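Local coordinates for chromosomal replication initiator protein DnaA (Thermotoga maritima, PDB 2Z4S) that binds ATP through its AAA+ domain and probably assembles on the replication origin to start and regulate chromosomal DNA replication, at residues A[109-114]-A[262-267]; A[169-174]-A[189-194]. All coordinates share one frame; numbering follows the deposited sequence.

Contact 1 of 2, residues A[109-114]-A[262-267]; sequences VGPGNS and PPDEET
G110 comes closest to T267, with their CA atoms 6.0 Å apart, where the loop 109-114 runs past the start of helix 265-279 without a hydrogen bond passing between the two segments. Most of the touching is done by T267, which is buried and sends its two branches to different parts of the loop. Its methyl CG2 lies anti to the backbone N (OG1 then sits beside that N, chi1 -43°) and reaches the loop backbone, 3.7 Å from V109 O and 3.9 Å from G110 CA. The hydroxyl branch faces the proline ring instead, OG1 standing 4.0 Å from P111 CD, and the two side chains slide past each other in opposite directions. D264 is the N-cap of helix 265-279: its OD1 accepts from T267 N at 2.8 Å, on the syn side and 28° out of the carboxylate plane. The other carboxylate oxygen, OD2 of D264, approaches the same proline ring, 4.2 Å from P111 CG. The arrangement belongs to the adenine end of the AAA+ nucleotide site: N113, one of the ADP-binding residues, stands at the end of this loop just before helix 114-125, and T267 also touches V108, another of them. Just ahead of P262, E261 shares a backbone hydrogen bond with G112.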
ATOM      1  N   VAL A 109       0.060 -14.511  -3.347  1.00 49.83           N
ATOM      2  CA  VAL A 109       1.516 -14.495  -3.456  1.00 49.37           C
ATOM      3  C   VAL A 109       2.019 -15.029  -4.799  1.00 50.11           C
ATOM      4  O   VAL A 109       1.341 -15.800  -5.469  1.00 50.14           O
ATOM      5  CB  VAL A 109       2.161 -15.296  -2.332  1.00 35.81           C
ATOM      6  CG1 VAL A 109       3.661 -15.206  -2.435  1.00 35.16           C
ATOM      7  CG2 VAL A 109       1.690 -14.761  -1.002  1.00 36.40           C
ATOM      8  N   GLY A 110       3.209 -14.592  -5.186  1.00 51.37           N
ATOM      9  CA  GLY A 110       3.794 -15.008  -6.443  1.00 52.40           C
ATOM     10  C   GLY A 110       5.260 -14.634  -6.452  1.00 54.28           C
ATOM     11  O   GLY A 110       5.708 -13.866  -5.598  1.00 54.27           O
ATOM     12  N   PRO A 111       6.039 -15.146  -7.409  1.00 65.39           N
ATOM     13  CA  PRO A 111       7.468 -14.819  -7.454  1.00 66.11           C
ATOM     14  C   PRO A 111       7.791 -13.333  -7.283  1.00 66.45           C
ATOM     15  O   PRO A 111       8.726 -12.973  -6.565  1.00 67.54           O
ATOM     16  CB  PRO A 111       7.902 -15.357  -8.814  1.00 54.89           C
ATOM     17  CG  PRO A 111       6.626 -15.281  -9.631  1.00 55.80           C
ATOM     18  CD  PRO A 111       5.601 -15.778  -8.663  1.00 54.48           C
ATOM     19  N   GLY A 112       6.995 -12.478  -7.919  1.00 59.24           N
ATOM     20  CA  GLY A 112       7.229 -11.047  -7.855  1.00 58.18           C
ATOM     21  C   GLY A 112       6.844 -10.280  -6.600  1.00 57.83           C
ATOM     22  O   GLY A 112       7.244  -9.128  -6.454  1.00 57.30           O
ATOM     23  N   ASN A 113       6.072 -10.873  -5.694  1.00 49.48           N
ATOM     24  CA  ASN A 113       5.700 -10.143  -4.492  1.00 48.66           C
ATOM     25  C   ASN A 113       5.780 -10.967  -3.226  1.00 49.00           C
ATOM     26  O   ASN A 113       5.297 -10.542  -2.186  1.00 49.54           O
ATOM     27  CB  ASN A 113       4.290  -9.595  -4.625  1.00 56.14           C
ATOM     28  CG  ASN A 113       3.245 -10.686  -4.659  1.00 57.96           C
ATOM     29  OD1 ASN A 113       2.059 -10.416  -4.816  1.00 60.61           O
ATOM     30  ND2 ASN A 113       3.678 -11.926  -4.510  1.00 58.05           N
ATOM     31  N   SER A 114       6.387 -12.147  -3.306  1.00 55.37           N
ATOM     32  CA  SER A 114       6.503 -13.018  -2.141  1.00 53.91           C
ATOM     33  C   SER A 114       7.344 -12.448  -1.000  1.00 52.01           C
ATOM     34  O   SER A 114       6.865 -12.331   0.130  1.00 50.30           O
ATOM     35  CB  SER A 114       7.070 -14.383  -2.552  1.00 60.93           C
ATOM     36  OG  SER A 114       7.358 -15.191  -1.414  1.00 61.59           O
ATOM     37  N   PRO A 262       5.919  -6.448 -10.787  1.00 50.21           N
ATOM     38  CA  PRO A 262       4.668  -6.896 -11.403  1.00 50.70           C
ATOM     39  C   PRO A 262       4.562  -8.418 -11.485  1.00 51.34           C
ATOM     40  O   PRO A 262       5.567  -9.112 -11.658  1.00 50.57           O
ATOM     41  CB  PRO A 262       4.702  -6.220 -12.769  1.00 39.78           C
ATOM     42  CG  PRO A 262       6.139  -6.234 -13.092  1.00 38.74           C
ATOM     43  CD  PRO A 262       6.784  -5.810 -11.790  1.00 39.62           C
ATOM     44  N   PRO A 263       3.338  -8.957 -11.342  1.00 51.34           N
ATOM     45  CA  PRO A 263       3.162 -10.409 -11.406  1.00 51.76           C
ATOM     46  C   PRO A 263       3.098 -10.929 -12.830  1.00 52.22           C
ATOM     47  O   PRO A 263       2.885 -10.156 -13.768  1.00 51.15           O
ATOM     48  CB  PRO A 263       1.856 -10.623 -10.638  1.00 52.25           C
ATOM     49  CG  PRO A 263       1.068  -9.411 -10.987  1.00 50.77           C
ATOM     50  CD  PRO A 263       2.093  -8.296 -10.902  1.00 51.31           C
ATOM     51  N   ASP A 264       3.304 -12.235 -12.984  1.00 54.90           N
ATOM     52  CA  ASP A 264       3.228 -12.875 -14.296  1.00 57.07           C
ATOM     53  C   ASP A 264       1.759 -13.187 -14.601  1.00 58.12           C
ATOM     54  O   ASP A 264       0.880 -13.020 -13.739  1.00 57.22           O
ATOM     55  CB  ASP A 264       4.056 -14.167 -14.337  1.00 60.60           C
ATOM     56  CG  ASP A 264       3.645 -15.172 -13.265  1.00 62.83           C
ATOM     57  OD1 ASP A 264       2.588 -14.978 -12.622  1.00 63.90           O
ATOM     58  OD2 ASP A 264       4.383 -16.167 -13.076  1.00 62.58           O
ATOM     59  N   GLU A 265       1.491 -13.650 -15.816  1.00 58.61           N
ATOM     60  CA  GLU A 265       0.117 -13.949 -16.207  1.00 59.60           C
ATOM     61  C   GLU A 265      -0.599 -14.922 -15.274  1.00 59.34           C
ATOM     62  O   GLU A 265      -1.754 -14.692 -14.886  1.00 57.56           O
ATOM     63  CB  GLU A 265       0.079 -14.490 -17.628  1.00 66.81           C
ATOM     64  CG  GLU A 265      -1.325 -14.663 -18.145  1.00 69.79           C
ATOM     65  CD  GLU A 265      -1.362 -15.373 -19.473  1.00 72.53           C
ATOM     66  OE1 GLU A 265      -2.407 -15.981 -19.765  1.00 75.99           O
ATOM     67  OE2 GLU A 265      -0.362 -15.328 -20.225  1.00 72.56           O
ATOM     68  N   GLU A 266       0.079 -16.007 -14.917  1.00 61.52           N
ATOM     69  CA  GLU A 266      -0.524 -16.979 -14.026  1.00 62.35           C
ATOM     70  C   GLU A 266      -0.959 -16.332 -12.726  1.00 62.06           C
ATOM     71  O   GLU A 266      -2.121 -16.428 -12.329  1.00 62.49           O
ATOM     72  CB  GLU A 266       0.442 -18.111 -13.720  1.00 72.44           C
ATOM     73  CG  GLU A 266      -0.061 -19.020 -12.614  1.00 76.76           C
ATOM     74  CD  GLU A 266       0.739 -20.307 -12.500  1.00 80.52           C
ATOM     75  OE1 GLU A 266       0.541 -21.051 -11.511  1.00 82.76           O
ATOM     76  OE2 GLU A 266       1.560 -20.578 -13.402  1.00 81.30           O
ATOM     77  N   THR A 267      -0.023 -15.654 -12.070  1.00 61.83           N
ATOM     78  CA  THR A 267      -0.316 -14.997 -10.803  1.00 59.93           C
ATOM     79  C   THR A 267      -1.384 -13.922 -10.948  1.00 60.42           C
ATOM     80  O   THR A 267      -2.262 -13.773 -10.092  1.00 59.44           O
ATOM     81  CB  THR A 267       0.943 -14.382 -10.209  1.00 45.52           C
ATOM     82  OG1 THR A 267       2.017 -15.312 -10.348  1.00 43.55           O
ATOM     83  CG2 THR A 267       0.746 -14.105  -8.731  1.00 44.20           C
TER

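Contact 2 of 2, residues A[169-174]-A[189-194]; sequences EKFLND and EKYRKK
An edge-to-face aromatic pair beside a salt-bridge network joins helices 168-182 and 184-193 of the AAA+ domain, whose segments here run at 127° to each other with their axes 12.6 Å apart. F171 turns its edge to the face of Y191, the ring planes at 86° and the centroids 4.9 Å apart. CE1 of F171 makes the closest approach, 3.4 Å from Y191 CD2, and the neighbouring CD1 sits over the same face, offset toward the rim. With CG anti to its carbonyl carbon (chi1 -71°), Y191 carries its hydroxyl across to the carboxylate of D174. There OH gives a weak hydrogen bond to OD2, 2.9 Å away; this oxygen lies in the plane of the tyrosine ring, at its edge, while the carboxylate plane stands almost square to the ring. The same OD2 takes K190 NZ at 2.6 Å on its syn side, the lysine chain arriving fully extended. K170 serves the other oxygen through a long, weak salt bridge from NZ to D174 OD1, so two lysines share one aspartate, whose negative charge probably helps hold both ammonium groups nearby. A leucine in place of Y191 would probably leave the edge of F171 without its aromatic face and take one donor from D174 OD2. F187 stacks on Y191 and also meets F171; Y191 also rests on I166 of strand 163-167, and F171 packs on V212, L216 and T219 of helix 210-224.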
ATOM      1  N   GLU A 169       1.628  12.597   2.485  1.00 65.60           N
ATOM      2  CA  GLU A 169       0.940  13.845   2.214  1.00 66.12           C
ATOM      3  C   GLU A 169       0.224  14.336   3.467  1.00 66.07           C
ATOM      4  O   GLU A 169       0.347  15.505   3.829  1.00 66.24           O
ATOM      5  CB  GLU A 169      -0.083  13.696   1.089  1.00 61.92           C
ATOM      6  CG  GLU A 169      -0.754  15.018   0.767  1.00 63.20           C
ATOM      7  CD  GLU A 169      -1.874  14.906  -0.242  1.00 65.44           C
ATOM      8  OE1 GLU A 169      -1.686  14.253  -1.290  1.00 65.93           O
ATOM      9  OE2 GLU A 169      -2.947  15.491   0.011  1.00 66.88           O
ATOM     10  N   LYS A 170      -0.529  13.463   4.133  1.00 65.11           N
ATOM     11  CA  LYS A 170      -1.220  13.913   5.331  1.00 63.50           C
ATOM     12  C   LYS A 170      -0.208  14.337   6.373  1.00 63.45           C
ATOM     13  O   LYS A 170      -0.463  15.240   7.159  1.00 63.85           O
ATOM     14  CB  LYS A 170      -2.127  12.842   5.926  1.00 52.45           C
ATOM     15  CG  LYS A 170      -2.812  13.379   7.166  1.00 52.00           C
ATOM     16  CD  LYS A 170      -3.982  12.554   7.621  1.00 54.85           C
ATOM     17  CE  LYS A 170      -4.820  13.325   8.641  1.00 56.13           C
ATOM     18  NZ  LYS A 170      -5.606  14.441   8.021  1.00 55.54           N
ATOM     19  N   PHE A 171       0.943  13.680   6.391  1.00 65.52           N
ATOM     20  CA  PHE A 171       1.967  14.046   7.348  1.00 65.82           C
ATOM     21  C   PHE A 171       2.339  15.488   7.001  1.00 66.94           C
ATOM     22  O   PHE A 171       2.568  16.311   7.882  1.00 67.80           O
ATOM     23  CB  PHE A 171       3.179  13.135   7.196  1.00 55.76           C
ATOM     24  CG  PHE A 171       4.090  13.134   8.384  1.00 54.09           C
ATOM     25  CD1 PHE A 171       3.682  12.571   9.586  1.00 54.49           C
ATOM     26  CD2 PHE A 171       5.368  13.666   8.295  1.00 53.15           C
ATOM     27  CE1 PHE A 171       4.541  12.535  10.685  1.00 54.84           C
ATOM     28  CE2 PHE A 171       6.233  13.632   9.387  1.00 54.10           C
ATOM     29  CZ  PHE A 171       5.821  13.066  10.582  1.00 53.66           C
ATOM     30  N   LEU A 172       2.381  15.780   5.703  1.00 63.54           N
ATOM     31  CA  LEU A 172       2.697  17.116   5.205  1.00 63.11           C
ATOM     32  C   LEU A 172       1.586  18.052   5.679  1.00 63.70           C
ATOM     33  O   LEU A 172       1.809  18.895   6.534  1.00 64.88           O
ATOM     34  CB  LEU A 172       2.771  17.094   3.669  1.00 51.72           C
ATOM     35  CG  LEU A 172       3.037  18.313   2.770  1.00 49.48           C
ATOM     36  CD1 LEU A 172       1.971  19.377   2.992  1.00 48.44           C
ATOM     37  CD2 LEU A 172       4.417  18.856   3.032  1.00 47.74           C
ATOM     38  N   ASN A 173       0.385  17.893   5.138  1.00 56.78           N
ATOM     39  CA  ASN A 173      -0.730  18.742   5.531  1.00 58.55           C
ATOM     40  C   ASN A 173      -0.896  18.881   7.040  1.00 58.51           C
ATOM     41  O   ASN A 173      -1.309  19.925   7.526  1.00 59.55           O
ATOM     42  CB  ASN A 173      -2.042  18.227   4.924  1.00 72.92           C
ATOM     43  CG  ASN A 173      -2.127  18.479   3.433  1.00 75.88           C
ATOM     44  OD1 ASN A 173      -1.786  19.564   2.961  1.00 79.37           O
ATOM     45  ND2 ASN A 173      -2.592  17.487   2.682  1.00 76.69           N
ATOM     46  N   ASP A 174      -0.579  17.841   7.791  1.00 67.28           N
ATOM     47  CA  ASP A 174      -0.729  17.926   9.235  1.00 67.92           C
ATOM     48  C   ASP A 174       0.291  18.861   9.865  1.00 67.27           C
ATOM     49  O   ASP A 174      -0.045  19.602  10.785  1.00 68.30           O
ATOM     50  CB  ASP A 174      -0.639  16.537   9.862  1.00 78.87           C
ATOM     51  CG  ASP A 174      -2.006  15.980  10.238  1.00 80.60           C
ATOM     52  OD1 ASP A 174      -2.969  16.144   9.447  1.00 79.33           O
ATOM     53  OD2 ASP A 174      -2.102  15.373  11.328  1.00 81.88           O
ATOM     54  N   GLU A 189       2.659  14.839  19.755  1.00 88.79           N
ATOM     55  CA  GLU A 189       1.985  13.928  20.671  1.00 89.78           C
ATOM     56  C   GLU A 189       1.272  12.877  19.819  1.00 88.93           C
ATOM     57  O   GLU A 189       1.279  11.685  20.135  1.00 90.07           O
ATOM     58  CB  GLU A 189       0.960  14.676  21.529  1.00 94.03           C
ATOM     59  CG  GLU A 189       1.574  15.655  22.512  1.00 98.57           C
ATOM     60  CD  GLU A 189       2.341  14.961  23.630  1.00101.16           C
ATOM     61  OE1 GLU A 189       1.690  14.316  24.488  1.00102.74           O
ATOM     62  OE2 GLU A 189       3.592  15.059  23.650  1.00101.36           O
ATOM     63  N   LYS A 190       0.679  13.333  18.719  1.00 67.87           N
ATOM     64  CA  LYS A 190      -0.064  12.466  17.812  1.00 65.16           C
ATOM     65  C   LYS A 190       0.761  11.477  16.993  1.00 65.50           C
ATOM     66  O   LYS A 190       0.356  10.331  16.828  1.00 66.06           O
ATOM     67  CB  LYS A 190      -0.906  13.316  16.857  1.00 53.17           C
ATOM     68  CG  LYS A 190      -1.642  12.528  15.797  1.00 48.36           C
ATOM     69  CD  LYS A 190      -2.252  13.451  14.765  1.00 46.21           C
ATOM     70  CE  LYS A 190      -3.009  12.675  13.722  1.00 45.68           C
ATOM     71  NZ  LYS A 190      -3.456  13.528  12.608  1.00 44.86           N
ATOM     72  N   TYR A 191       1.902  11.902  16.466  1.00 66.96           N
ATOM     73  CA  TYR A 191       2.695  10.985  15.663  1.00 67.13           C
ATOM     74  C   TYR A 191       3.830  10.298  16.406  1.00 69.24           C
ATOM     75  O   TYR A 191       4.648   9.615  15.793  1.00 69.86           O
ATOM     76  CB  TYR A 191       3.226  11.680  14.405  1.00 57.05           C
ATOM     77  CG  TYR A 191       2.149  11.984  13.385  1.00 54.64           C
ATOM     78  CD1 TYR A 191       1.349  13.110  13.512  1.00 54.17           C
ATOM     79  CD2 TYR A 191       1.914  11.126  12.307  1.00 53.09           C
ATOM     80  CE1 TYR A 191       0.340  13.381  12.597  1.00 54.12           C
ATOM     81  CE2 TYR A 191       0.913  11.384  11.388  1.00 52.00           C
ATOM     82  CZ  TYR A 191       0.125  12.518  11.536  1.00 53.62           C
ATOM     83  OH  TYR A 191      -0.867  12.819  10.622  1.00 52.07           O
ATOM     84  N   ARG A 192       3.879  10.473  17.721  1.00 83.62           N
ATOM     85  CA  ARG A 192       4.901   9.817  18.536  1.00 86.24           C
ATOM     86  C   ARG A 192       4.202   9.318  19.793  1.00 88.19           C
ATOM     87  O   ARG A 192       3.644   8.221  19.818  1.00 89.69           O
ATOM     88  CB  ARG A 192       6.009  10.792  18.916  1.00 68.24           C
ATOM     89  CG  ARG A 192       6.521  11.607  17.761  1.00 69.90           C
ATOM     90  CD  ARG A 192       7.663  12.498  18.196  1.00 71.10           C
ATOM     91  NE  ARG A 192       8.028  13.481  17.183  1.00 72.40           N
ATOM     92  CZ  ARG A 192       9.140  14.205  17.220  1.00 72.90           C
ATOM     93  NH1 ARG A 192       9.997  14.049  18.219  1.00 72.20           N
ATOM     94  NH2 ARG A 192       9.393  15.087  16.263  1.00 73.48           N
ATOM     95  N   LYS A 193       4.228  10.142  20.831  1.00 82.36           N
ATOM     96  CA  LYS A 193       3.591   9.826  22.101  1.00 82.59           C
ATOM     97  C   LYS A 193       2.510   8.740  22.004  1.00 82.05           C
ATOM     98  O   LYS A 193       2.614   7.693  22.638  1.00 82.20           O
ATOM     99  CB  LYS A 193       2.970  11.105  22.674  1.00100.18           C
ATOM    100  CG  LYS A 193       2.364  10.973  24.063  1.00102.18           C
ATOM    101  CD  LYS A 193       3.450  10.885  25.129  1.00104.28           C
ATOM    102  CE  LYS A 193       2.876  11.065  26.534  1.00104.91           C
ATOM    103  NZ  LYS A 193       3.952  11.126  27.566  1.00104.43           N
ATOM    104  N   LYS A 194       1.490   8.978  21.187  1.00 74.11           N
ATOM    105  CA  LYS A 194       0.378   8.040  21.075  1.00 73.12           C
ATOM    106  C   LYS A 194       0.352   7.051  19.895  1.00 72.62           C
ATOM    107  O   LYS A 194      -0.689   6.878  19.255  1.00 71.80           O
ATOM    108  CB  LYS A 194      -0.939   8.826  21.100  1.00 78.36           C
ATOM    109  CG  LYS A 194      -0.826  10.198  21.766  1.00 79.60           C
ATOM    110  CD  LYS A 194      -2.186  10.823  22.041  1.00 80.28           C
ATOM    111  CE  LYS A 194      -2.875  10.127  23.212  1.00 81.83           C
ATOM    112  NZ  LYS A 194      -4.230  10.678  23.513  1.00 82.25           N
TER

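How the contacts relate
From the N terminus the chain first passes the loop 109-114, then helix 114-125, strand 133-136 and the P-loop before helix 143-157. Strand 163-167 leads into helix 168-182, and contact 2 closes a short, almost wholly helical loop when 189-194 comes back against 169-174. The chain goes on through strands 197-201 and 229-234 before 262-267 returns to 109-114, so contact 1 closes a far longer loop with contact 2 nested inside it. The two do not touch: their centres lie 34 Å apart, on opposite sides of the chain's centre. Contact 1 joins the nucleotide-site loop to helix 265-279; contact 2 joins two helices beside edge strand 163-167.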